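DTDP-4-dehydrorhamnose reductase, rfbD ortholog (Clostridium acetobutylicum, PDB 1VL0) probably reduces dTDP-6-deoxy-L-lyxo-4-hexulose to dTDP-L-rhamnose in dTDP-L-rhamnose biosynthesis, and binds a nicotinamide dinucleotide cofactor. Local coordinates at residues 20-28 / 162-170; 74-82 / 251-259. All coordinates share one frame; numbering follows the deposited sequence.

Contact 1. Residues 20-28 / 162-170; sequences ANGQLGREI and WLYGDGNNF. With NAI (1,4-dihydronicotinamide adenine dinucleotide), chain D.
Q23, on the first turn of helix 23-32, reaches into the curl of chain 163-169 and bridges it to the cofactor. Its CB lies near the pyrophosphate, 3.6 Å from NAI O1N. CG, turned anti to the carbonyl carbon (chi1 -61°), passes between NAI O2A and the backbone N of G167. The chain stays extended beyond CG and carries CD up to the backbone of 165-168, where the amide divides its two ends. OE1 accepts from ND2 of N169 at 3.1 Å, the donor approaching nearly along the C=O axis, and takes a weak, bent bond from the N of G165. NE2 spends its hydrogens on L163 O (3.2 Å), met from above the carbonyl plane, and on NAI O2N, so both ends of the amide are held and its rotation is fixed. The setting is the Rossmann-type fold of an extended short-chain dehydrogenase/reductase: G22 occupies the N-cap position, and at the start of the helix the backbone N atoms of Q23 and L24 bind NAI O2A and O1N. At the end of strand 155-164, L163 N meets the carboxamide oxygen O7N at 2.9 Å. Farther out, R26 grips O and OD1 of N21 side-on through NE and NH2, while its NH1 forms a salt bridge to D166 OD2 (3.1 Å). The guanidinium and carboxylate planes stand 88° apart, OD2 being met from above its own plane. Two waters join the backbones, one linking N21 O to D166 O, the other Q23 O to D166 N.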
loop_
_atom_site.group_PDB
_atom_site.type_symbol
_atom_site.label_atom_id
_atom_site.label_comp_id
_atom_site.label_asym_id
_atom_site.label_seq_id
_atom_site.Cartn_x
_atom_site.Cartn_y
_atom_site.Cartn_z
ATOM N N ALA A 20 -5.292 -26.619 7.879
ATOM C CA ALA A 20 -6.667 -27.059 8.144
ATOM C C ALA A 20 -6.811 -27.967 9.385
ATOM O O ALA A 20 -7.911 -28.093 9.954
ATOM C CB ALA A 20 -7.204 -27.790 6.929
ATOM N N ASN A 21 -5.702 -28.562 9.810
ATOM C CA ASN A 21 -5.667 -29.341 11.035
ATOM C C ASN A 21 -5.519 -28.503 12.321
ATOM O O ASN A 21 -5.673 -29.038 13.428
ATOM C CB ASN A 21 -4.530 -30.392 10.971
ATOM C CG ASN A 21 -4.648 -31.425 12.068
ATOM O OD1 ASN A 21 -5.679 -32.076 12.231
ATOM N ND2 ASN A 21 -3.612 -31.533 12.867
ATOM N N GLY A 22 -5.217 -27.227 12.188
ATOM C CA GLY A 22 -5.047 -26.331 13.351
ATOM C C GLY A 22 -6.372 -26.021 14.024
ATOM O O GLY A 22 -7.433 -26.461 13.565
ATOM N N GLN A 23 -6.333 -25.222 15.092
ATOM C CA GLN A 23 -7.561 -24.878 15.823
ATOM C C GLN A 23 -8.650 -24.268 14.947
ATOM O O GLN A 23 -9.781 -24.720 14.960
ATOM C CB GLN A 23 -7.256 -23.901 16.965
ATOM C CG GLN A 23 -6.335 -24.444 17.956
ATOM C CD GLN A 23 -6.331 -23.637 19.211
ATOM O OE1 GLN A 23 -6.753 -24.131 20.253
ATOM N NE2 GLN A 23 -5.898 -22.375 19.123
ATOM N N LEU A 24 -8.325 -23.199 14.221
ATOM C CA LEU A 24 -9.327 -22.544 13.397
ATOM C C LEU A 24 -9.695 -23.388 12.180
ATOM O O LEU A 24 -10.864 -23.483 11.818
ATOM C CB LEU A 24 -8.834 -21.192 12.952
ATOM C CG LEU A 24 -9.797 -20.404 12.074
ATOM C CD1 LEU A 24 -11.089 -20.116 12.859
ATOM C CD2 LEU A 24 -9.108 -19.118 11.614
ATOM N N GLY A 25 -8.698 -24.008 11.560
ATOM C CA GLY A 25 -8.934 -24.839 10.391
ATOM C C GLY A 25 -9.991 -25.900 10.676
ATOM O O GLY A 25 -10.914 -26.087 9.904
ATOM N N ARG A 26 -9.870 -26.555 11.824
ATOM C CA ARG A 26 -10.865 -27.541 12.272
ATOM C C ARG A 26 -12.245 -26.943 12.497
ATOM O O ARG A 26 -13.237 -27.541 12.121
ATOM C CB ARG A 26 -10.414 -28.238 13.547
ATOM C CG ARG A 26 -9.304 -29.209 13.329
ATOM C CD ARG A 26 -8.751 -29.766 14.609
ATOM N NE ARG A 26 -7.779 -30.812 14.375
ATOM C CZ ARG A 26 -7.804 -32.017 14.912
ATOM N NH1 ARG A 26 -8.769 -32.370 15.735
ATOM N NH2 ARG A 26 -6.866 -32.897 14.598
ATOM N N GLU A 27 -12.316 -25.765 13.108
ATOM C CA GLU A 27 -13.593 -25.164 13.357
ATOM C C GLU A 27 -14.310 -24.745 12.071
ATOM O O GLU A 27 -15.534 -24.911 11.943
ATOM C CB GLU A 27 -13.474 -24.044 14.348
ATOM C CG GLU A 27 -14.808 -23.414 14.754
ATOM C CD GLU A 27 -15.831 -24.354 15.428
ATOM O OE1 GLU A 27 -15.477 -25.414 16.039
ATOM O OE2 GLU A 27 -17.040 -24.026 15.373
ATOM N N ILE A 28 -13.556 -24.245 11.091
ATOM C CA ILE A 28 -14.147 -23.841 9.839
ATOM C C ILE A 28 -14.699 -25.066 9.118
ATOM O O ILE A 28 -15.806 -25.035 8.579
ATOM C CB ILE A 28 -13.108 -23.128 8.996
ATOM C CG1 ILE A 28 -12.815 -21.748 9.610
ATOM C CG2 ILE A 28 -13.599 -22.959 7.563
ATOM C CD1 ILE A 28 -11.788 -20.907 8.879
ATOM N N TRP A 162 -5.399 -14.447 21.418
ATOM C CA TRP A 162 -5.728 -15.242 22.616
ATOM C C TRP A 162 -6.685 -16.345 22.213
ATOM O O TRP A 162 -7.744 -16.538 22.814
ATOM C CB TRP A 162 -6.356 -14.357 23.672
ATOM C CG TRP A 162 -5.448 -13.359 24.273
ATOM C CD1 TRP A 162 -4.352 -12.744 23.698
ATOM C CD2 TRP A 162 -5.572 -12.789 25.578
ATOM N NE1 TRP A 162 -3.796 -11.841 24.576
ATOM C CE2 TRP A 162 -4.502 -11.871 25.747
ATOM C CE3 TRP A 162 -6.433 -13.009 26.650
ATOM C CZ2 TRP A 162 -4.299 -11.174 26.929
ATOM C CZ3 TRP A 162 -6.245 -12.318 27.783
ATOM C CH2 TRP A 162 -5.179 -11.406 27.933
ATOM N N LEU A 163 -6.302 -17.091 21.197
ATOM C CA LEU A 163 -7.242 -17.977 20.525
ATOM C C LEU A 163 -7.249 -19.414 21.075
ATOM O O LEU A 163 -6.198 -20.049 21.235
ATOM C CB LEU A 163 -6.906 -18.031 19.032
ATOM C CG LEU A 163 -7.893 -18.748 18.147
ATOM C CD1 LEU A 163 -9.193 -17.999 18.076
ATOM C CD2 LEU A 163 -7.286 -18.960 16.755
ATOM N N TYR A 164 -8.446 -19.945 21.325
ATOM C CA TYR A 164 -8.568 -21.304 21.839
ATOM C C TYR A 164 -9.593 -22.058 21.022
ATOM O O TYR A 164 -10.543 -21.505 20.495
ATOM C CB TYR A 164 -8.907 -21.342 23.362
ATOM C CG TYR A 164 -10.221 -20.652 23.712
ATOM C CD1 TYR A 164 -11.408 -21.333 23.637
ATOM C CD2 TYR A 164 -10.248 -19.338 24.098
ATOM C CE1 TYR A 164 -12.598 -20.721 23.936
ATOM C CE2 TYR A 164 -11.418 -18.718 24.392
ATOM C CZ TYR A 164 -12.588 -19.424 24.346
ATOM O OH TYR A 164 -13.775 -18.806 24.580
ATOM N N GLY A 165 -9.375 -23.350 20.943
ATOM C CA GLY A 165 -10.261 -24.257 20.213
ATOM C C GLY A 165 -9.684 -25.665 20.252
ATOM O O GLY A 165 -9.073 -26.082 21.246
ATOM N N ASP A 166 -9.880 -26.380 19.154
ATOM C CA ASP A 166 -9.514 -27.763 19.024
ATOM C C ASP A 166 -7.982 -27.929 18.743
ATOM O O ASP A 166 -7.534 -28.206 17.626
ATOM C CB ASP A 166 -10.367 -28.394 17.931
ATOM C CG ASP A 166 -10.282 -29.925 17.920
ATOM O OD1 ASP A 166 -9.590 -30.495 18.789
ATOM O OD2 ASP A 166 -10.928 -30.611 17.103
ATOM N N GLY A 167 -7.187 -27.731 19.791
ATOM C CA GLY A 167 -5.744 -27.845 19.693
ATOM C C GLY A 167 -5.180 -27.375 21.010
ATOM O O GLY A 167 -5.943 -27.138 21.967
ATOM N N ASN A 168 -3.871 -27.197 21.066
ATOM C CA ASN A 168 -3.212 -26.703 22.265
ATOM C C ASN A 168 -3.522 -25.233 22.465
ATOM O O ASN A 168 -3.632 -24.519 21.509
ATOM C CB ASN A 168 -1.690 -26.877 22.133
ATOM C CG ASN A 168 -1.253 -28.317 22.354
ATOM O OD1 ASN A 168 -1.922 -29.091 23.080
ATOM N ND2 ASN A 168 -0.124 -28.690 21.739
ATOM N N ASN A 169 -3.668 -24.803 23.711
ATOM C CA ASN A 169 -4.009 -23.441 24.020
ATOM C C ASN A 169 -3.968 -23.199 25.532
ATOM O O ASN A 169 -3.706 -24.105 26.326
ATOM C CB ASN A 169 -5.390 -23.096 23.448
ATOM C CG ASN A 169 -6.499 -23.891 24.072
ATOM O OD1 ASN A 169 -6.731 -23.795 25.262
ATOM N ND2 ASN A 169 -7.208 -24.682 23.260
ATOM N N PHE A 170 -4.221 -21.959 25.925
ATOM C CA PHE A 170 -4.070 -21.535 27.314
ATOM C C PHE A 170 -5.068 -22.194 28.221
ATOM O O PHE A 170 -4.790 -22.437 29.395
ATOM C CB PHE A 170 -4.264 -20.026 27.388
ATOM C CG PHE A 170 -4.101 -19.448 28.751
ATOM C CD1 PHE A 170 -2.855 -19.277 29.286
ATOM C CD2 PHE A 170 -5.197 -19.036 29.481
ATOM C CE1 PHE A 170 -2.710 -18.680 30.535
ATOM C CE2 PHE A 170 -5.062 -18.472 30.712
ATOM C CZ PHE A 170 -3.823 -18.300 31.252
HETATM P PA NAI D . -2.549 -23.789 14.878
HETATM O O1A NAI D . -1.134 -23.650 15.367
HETATM O O2A NAI D . -3.462 -24.514 15.836
HETATM O O5B NAI D . -2.465 -24.432 13.410
HETATM C C5B NAI D . -1.604 -23.816 12.473
HETATM C C4B NAI D . -1.300 -24.756 11.314
HETATM O O4B NAI D . -0.165 -24.277 10.595
HETATM C C3B NAI D . -0.919 -26.183 11.704
HETATM O O3B NAI D . -1.915 -27.096 11.281
HETATM C C2B NAI D . 0.415 -26.382 10.968
HETATM O O2B NAI D . 0.714 -27.723 10.601
HETATM C C1B NAI D . 0.215 -25.394 9.814
HETATM N N9A NAI D . 1.348 -25.135 8.906
HETATM C C8A NAI D . 2.627 -24.855 9.298
HETATM N N7A NAI D . 3.386 -24.708 8.193
HETATM C C5A NAI D . 2.635 -24.908 7.086
HETATM C C6A NAI D . 2.947 -24.875 5.725
HETATM N N6A NAI D . 4.181 -24.633 5.311
HETATM N N1A NAI D . 1.955 -25.117 4.802
HETATM C C2A NAI D . 0.650 -25.379 5.233
HETATM N N3A NAI D . 0.346 -25.442 6.570
HETATM C C4A NAI D . 1.325 -25.191 7.508
HETATM O O3 NAI D . -3.090 -22.324 14.512
HETATM P PN NAI D . -4.356 -21.553 15.163
HETATM O O1N NAI D . -5.606 -21.923 14.472
HETATM O O2N NAI D . -4.167 -21.514 16.630
HETATM O O5D NAI D . -4.080 -20.095 14.518
HETATM C C5D NAI D . -4.823 -19.706 13.370
HETATM C C4D NAI D . -4.414 -18.316 12.959
HETATM O O4D NAI D . -4.632 -17.365 14.023
HETATM C C3D NAI D . -2.940 -18.232 12.565
HETATM O O3D NAI D . -2.938 -17.571 11.331
HETATM C C2D NAI D . -2.269 -17.408 13.663
HETATM O O2D NAI D . -1.165 -16.588 13.293
HETATM C C1D NAI D . -3.456 -16.560 14.135
HETATM N N1N NAI D . -3.356 -16.126 15.526
HETATM C C2N NAI D . -3.527 -17.056 16.527
HETATM C C3N NAI D . -3.453 -16.617 17.848
HETATM C C7N NAI D . -3.281 -17.608 18.960
HETATM O O7N NAI D . -3.519 -17.156 20.267
HETATM N N7N NAI D . -2.914 -18.869 18.699
HETATM C C4N NAI D . -3.218 -15.264 18.126
HETATM C C5N NAI D . -3.045 -14.334 17.100
HETATM C C6N NAI D . -3.120 -14.810 15.795
HETATM O O HOH W 1 -5.448 -28.620 16.059
HETATM O O HOH W 2 -11.263 -25.169 17.031
#

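Contact 2. Residues 74-82 / 251-259; sequences TAVDKCEEQ and FPRPAKRPK. With NAI (1,4-dihydronicotinamide adenine dinucleotide), chain D.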
loop_
_atom_site.group_PDB
_atom_site.type_symbol
_atom_site.label_atom_id
_atom_site.label_comp_id
_atom_site.label_asym_id
_atom_site.label_seq_id
_atom_site.Cartn_x
_atom_site.Cartn_y
_atom_site.Cartn_z
ATOM N N THR A 74 3.273 -20.095 14.920
ATOM C CA THR A 74 2.684 -19.401 16.060
ATOM C C THR A 74 3.471 -19.525 17.341
ATOM O O THR A 74 3.134 -18.849 18.297
ATOM C CB THR A 74 1.230 -19.868 16.313
ATOM O OG1 THR A 74 1.127 -21.305 16.351
ATOM C CG2 THR A 74 0.357 -19.478 15.157
ATOM N N ALA A 75 4.486 -20.389 17.378
ATOM C CA ALA A 75 5.417 -20.406 18.508
ATOM C C ALA A 75 6.159 -19.058 18.568
ATOM O O ALA A 75 7.178 -18.842 17.896
ATOM C CB ALA A 75 6.402 -21.586 18.402
ATOM N N VAL A 76 5.643 -18.156 19.397
ATOM C CA VAL A 76 6.090 -16.758 19.405
ATOM C C VAL A 76 7.552 -16.614 19.801
ATOM O O VAL A 76 8.305 -15.884 19.147
ATOM C CB VAL A 76 5.185 -15.875 20.311
ATOM C CG1 VAL A 76 5.799 -14.520 20.575
ATOM C CG2 VAL A 76 3.817 -15.729 19.691
ATOM N N ASP A 77 7.965 -17.295 20.859
ATOM C CA ASP A 77 9.353 -17.197 21.320
ATOM C C ASP A 77 10.284 -17.851 20.325
ATOM O O ASP A 77 11.355 -17.328 20.069
ATOM C CB ASP A 77 9.519 -17.833 22.719
ATOM C CG ASP A 77 8.740 -17.084 23.802
ATOM O OD1 ASP A 77 8.872 -15.834 23.889
ATOM O OD2 ASP A 77 7.975 -17.652 24.608
ATOM N N LYS A 78 9.885 -18.996 19.770
ATOM C CA LYS A 78 10.699 -19.695 18.758
ATOM C C LYS A 78 10.893 -18.889 17.463
ATOM O O LYS A 78 11.879 -19.090 16.765
ATOM C CB LYS A 78 10.114 -21.094 18.425
ATOM C CG LYS A 78 10.698 -22.244 19.248
ATOM N N CYS A 79 9.957 -18.001 17.127
ATOM C CA CYS A 79 10.132 -17.124 15.951
ATOM C C CYS A 79 11.374 -16.239 16.067
ATOM O O CYS A 79 12.024 -15.939 15.066
ATOM C CB CYS A 79 8.894 -16.230 15.726
ATOM S SG CYS A 79 7.430 -17.101 15.136
ATOM N N GLU A 80 11.707 -15.824 17.285
ATOM C CA GLU A 80 12.874 -14.958 17.509
ATOM C C GLU A 80 14.154 -15.642 17.104
ATOM O O GLU A 80 15.039 -15.002 16.575
ATOM C CB GLU A 80 12.994 -14.521 18.971
ATOM C CG GLU A 80 11.856 -13.669 19.499
ATOM C CD GLU A 80 11.667 -12.349 18.748
ATOM O OE1 GLU A 80 12.637 -11.788 18.168
ATOM O OE2 GLU A 80 10.516 -11.866 18.765
ATOM N N GLU A 81 14.226 -16.948 17.324
ATOM C CA GLU A 81 15.412 -17.734 16.942
ATOM C C GLU A 81 15.285 -18.418 15.576
ATOM O O GLU A 81 16.270 -18.901 15.053
ATOM C CB GLU A 81 15.758 -18.770 18.039
ATOM C CG GLU A 81 14.786 -19.949 18.149
ATOM C CD GLU A 81 14.954 -20.816 19.426
ATOM O OE1 GLU A 81 15.717 -21.815 19.388
ATOM O OE2 GLU A 81 14.276 -20.538 20.460
ATOM N N GLN A 82 14.072 -18.453 15.018
ATOM C CA GLN A 82 13.815 -19.007 13.687
ATOM C C GLN A 82 13.217 -17.960 12.746
ATOM O O GLN A 82 12.197 -18.199 12.154
ATOM C CB GLN A 82 12.845 -20.167 13.802
ATOM C CG GLN A 82 13.231 -21.217 14.832
ATOM C CD GLN A 82 12.320 -22.464 14.793
ATOM O OE1 GLN A 82 11.116 -22.379 14.545
ATOM N NE2 GLN A 82 12.914 -23.627 15.026
ATOM N N PHE A 251 8.746 -13.357 35.050
ATOM C CA PHE A 251 8.925 -14.602 34.294
ATOM C C PHE A 251 9.220 -14.324 32.799
ATOM O O PHE A 251 8.354 -14.498 31.933
ATOM C CB PHE A 251 7.687 -15.470 34.553
ATOM C CG PHE A 251 7.741 -16.225 35.857
ATOM C CD1 PHE A 251 8.773 -17.118 36.140
ATOM C CD2 PHE A 251 6.787 -15.961 36.852
ATOM C CE1 PHE A 251 8.837 -17.778 37.385
ATOM C CE2 PHE A 251 6.835 -16.613 38.090
ATOM C CZ PHE A 251 7.865 -17.525 38.359
ATOM N N PRO A 252 10.454 -13.885 32.515
ATOM C CA PRO A 252 10.815 -13.309 31.203
ATOM C C PRO A 252 10.909 -14.310 30.049
ATOM O O PRO A 252 11.244 -15.478 30.252
ATOM C CB PRO A 252 12.184 -12.673 31.470
ATOM C CG PRO A 252 12.769 -13.474 32.589
ATOM C CD PRO A 252 11.612 -13.923 33.431
ATOM N N ARG A 253 10.603 -13.837 28.842
ATOM C CA ARG A 253 10.608 -14.686 27.640
ATOM C C ARG A 253 11.333 -14.010 26.482
ATOM O O ARG A 253 11.466 -12.792 26.477
ATOM C CB ARG A 253 9.183 -14.966 27.185
ATOM C CG ARG A 253 8.305 -15.833 28.082
ATOM C CD ARG A 253 8.733 -17.250 28.355
ATOM N NE ARG A 253 7.867 -18.120 27.552
ATOM C CZ ARG A 253 6.524 -18.197 27.680
ATOM N NH1 ARG A 253 5.874 -17.475 28.600
ATOM N NH2 ARG A 253 5.816 -19.001 26.883
ATOM N N PRO A 254 11.822 -14.797 25.514
ATOM C CA PRO A 254 12.542 -14.252 24.331
ATOM C C PRO A 254 11.794 -13.205 23.499
ATOM O O PRO A 254 12.420 -12.282 22.984
ATOM C CB PRO A 254 12.832 -15.503 23.481
ATOM C CG PRO A 254 12.841 -16.636 24.465
ATOM C CD PRO A 254 11.815 -16.275 25.516
ATOM N N ALA A 255 10.484 -13.370 23.348
ATOM C CA ALA A 255 9.665 -12.434 22.570
ATOM C C ALA A 255 8.966 -11.374 23.466
ATOM O O ALA A 255 8.382 -11.714 24.517
ATOM C CB ALA A 255 8.631 -13.198 21.742
ATOM N N LYS A 256 9.037 -10.106 23.039
ATOM C CA LYS A 256 8.277 -9.013 23.657
ATOM C C LYS A 256 6.775 -9.245 23.436
ATOM O O LYS A 256 6.332 -9.455 22.291
ATOM C CB LYS A 256 8.678 -7.624 23.087
ATOM C CG LYS A 256 10.112 -7.174 23.408
ATOM C CD LYS A 256 10.510 -5.891 22.654
ATOM N N ARG A 257 6.020 -9.232 24.547
ATOM C CA ARG A 257 4.554 -9.348 24.534
ATOM C C ARG A 257 3.903 -8.027 24.879
ATOM O O ARG A 257 4.401 -7.306 25.738
ATOM C CB ARG A 257 4.098 -10.412 25.523
ATOM C CG ARG A 257 4.131 -11.798 24.904
ATOM C CD ARG A 257 4.461 -12.863 25.866
ATOM N NE ARG A 257 4.491 -14.164 25.207
ATOM C CZ ARG A 257 5.583 -14.771 24.757
ATOM N NH1 ARG A 257 6.789 -14.191 24.853
ATOM N NH2 ARG A 257 5.461 -15.976 24.204
ATOM N N PRO A 258 2.790 -7.717 24.228
ATOM C CA PRO A 258 2.169 -6.427 24.385
ATOM C C PRO A 258 1.550 -6.320 25.767
ATOM O O PRO A 258 0.976 -7.287 26.252
ATOM C CB PRO A 258 1.055 -6.423 23.306
ATOM C CG PRO A 258 1.248 -7.643 22.494
ATOM C CD PRO A 258 1.979 -8.605 23.375
ATOM N N LYS A 259 1.662 -5.166 26.403
ATOM C CA LYS A 259 0.984 -4.954 27.670
ATOM C C LYS A 259 -0.541 -4.924 27.460
ATOM O O LYS A 259 -1.295 -5.391 28.308
ATOM C CB LYS A 259 1.451 -3.655 28.334
ATOM C CG LYS A 259 2.903 -3.720 28.776
ATOM C CD LYS A 259 3.197 -3.230 30.188
ATOM C CE LYS A 259 3.395 -4.449 31.169
ATOM N NZ LYS A 259 4.707 -5.170 31.015
HETATM P PA NAI D . -2.549 -23.789 14.878
HETATM O O1A NAI D . -1.134 -23.650 15.367
HETATM O O2A NAI D . -3.462 -24.514 15.836
HETATM O O5B NAI D . -2.465 -24.432 13.410
HETATM C C5B NAI D . -1.604 -23.816 12.473
HETATM C C4B NAI D . -1.300 -24.756 11.314
HETATM O O4B NAI D . -0.165 -24.277 10.595
HETATM C C3B NAI D . -0.919 -26.183 11.704
HETATM O O3B NAI D . -1.915 -27.096 11.281
HETATM C C2B NAI D . 0.415 -26.382 10.968
HETATM O O2B NAI D . 0.714 -27.723 10.601
HETATM C C1B NAI D . 0.215 -25.394 9.814
HETATM N N9A NAI D . 1.348 -25.135 8.906
HETATM C C8A NAI D . 2.627 -24.855 9.298
HETATM N N7A NAI D . 3.386 -24.708 8.193
HETATM C C5A NAI D . 2.635 -24.908 7.086
HETATM C C6A NAI D . 2.947 -24.875 5.725
HETATM N N6A NAI D . 4.181 -24.633 5.311
HETATM N N1A NAI D . 1.955 -25.117 4.802
HETATM C C2A NAI D . 0.650 -25.379 5.233
HETATM N N3A NAI D . 0.346 -25.442 6.570
HETATM C C4A NAI D . 1.325 -25.191 7.508
HETATM O O3 NAI D . -3.090 -22.324 14.512
HETATM P PN NAI D . -4.356 -21.553 15.163
HETATM O O1N NAI D . -5.606 -21.923 14.472
HETATM O O2N NAI D . -4.167 -21.514 16.630
HETATM O O5D NAI D . -4.080 -20.095 14.518
HETATM C C5D NAI D . -4.823 -19.706 13.370
HETATM C C4D NAI D . -4.414 -18.316 12.959
HETATM O O4D NAI D . -4.632 -17.365 14.023
HETATM C C3D NAI D . -2.940 -18.232 12.565
HETATM O O3D NAI D . -2.938 -17.571 11.331
HETATM C C2D NAI D . -2.269 -17.408 13.663
HETATM O O2D NAI D . -1.165 -16.588 13.293
HETATM C C1D NAI D . -3.456 -16.560 14.135
HETATM N N1N NAI D . -3.356 -16.126 15.526
HETATM C C2N NAI D . -3.527 -17.056 16.527
HETATM C C3N NAI D . -3.453 -16.617 17.848
HETATM C C7N NAI D . -3.281 -17.608 18.960
HETATM O O7N NAI D . -3.519 -17.156 20.267
HETATM N N7N NAI D . -2.914 -18.869 18.699
HETATM C C4N NAI D . -3.218 -15.264 18.126
HETATM C C5N NAI D . -3.045 -14.334 17.100
HETATM C C6N NAI D . -3.120 -14.810 15.795
HETATM O O HOH W 3 10.457 -9.719 20.645
#
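The short, weakly bonded helix 76-81 approaches an irregular piece of chain, 251-259, most closely at D77 and A255, whose CA atoms are 4.9 Å apart. D77 carries most of the polar contact. Its OD1 accepts from two donors: the backbone N of A255, at 3.0 Å on the anti lone pair, and NH1 of R257, at 2.8 Å on the syn side. R257 grips the carboxylate end-on, for its NH2 also reaches OD2, though from above the carboxylate plane; the two flat groups are turned 44° against each other. OD2 has a second cationic partner in R253, whose NE comes within 3.0 Å. Bends at chi2 and chi3 fold the R253 chain back so that NE, rather than the end of the guanidinium, makes this salt bridge. Beside the charges, CD of P254 lies 3.4 Å from D77 OD1. V76, its CG1 anti to the backbone N (chi1 167°), places that methyl over one face of the R257 guanidinium, toward its rim, and tightly against A255 CB, at 3.3 Å. E80 directs OE2 to the backbone N of A136, and a water also connects OE2 to K256 N. The arrangement is a salt-bridge network, one aspartate shared by two arginines, joining the loop after strand 242-246 to the helix that follows the NADH-binding residue T74.

Both contacts touch the same NAI molecule, yet they stay separate: their centres are about 20 Å apart and their nearest atoms about 7 Å. Contact 1 binds the pyrophosphate through Q23 and L24 and the carboxamide through L163; contact 2 adds T74, whose OG1 makes a weak bond to another pyrophosphate oxygen, NAI O1A. The side chains of Q23 and T74 are about 8 Å apart, with the pyrophosphate lying between 20-28 and 74-82. Along the chain the segments alternate, so 74-82 falls between the two halves of contact 1. V76 of contact 2 also packs on Y137, which, with K141, hydrogen-bonds to NAI, linking this surface contact to the cofactor pocket.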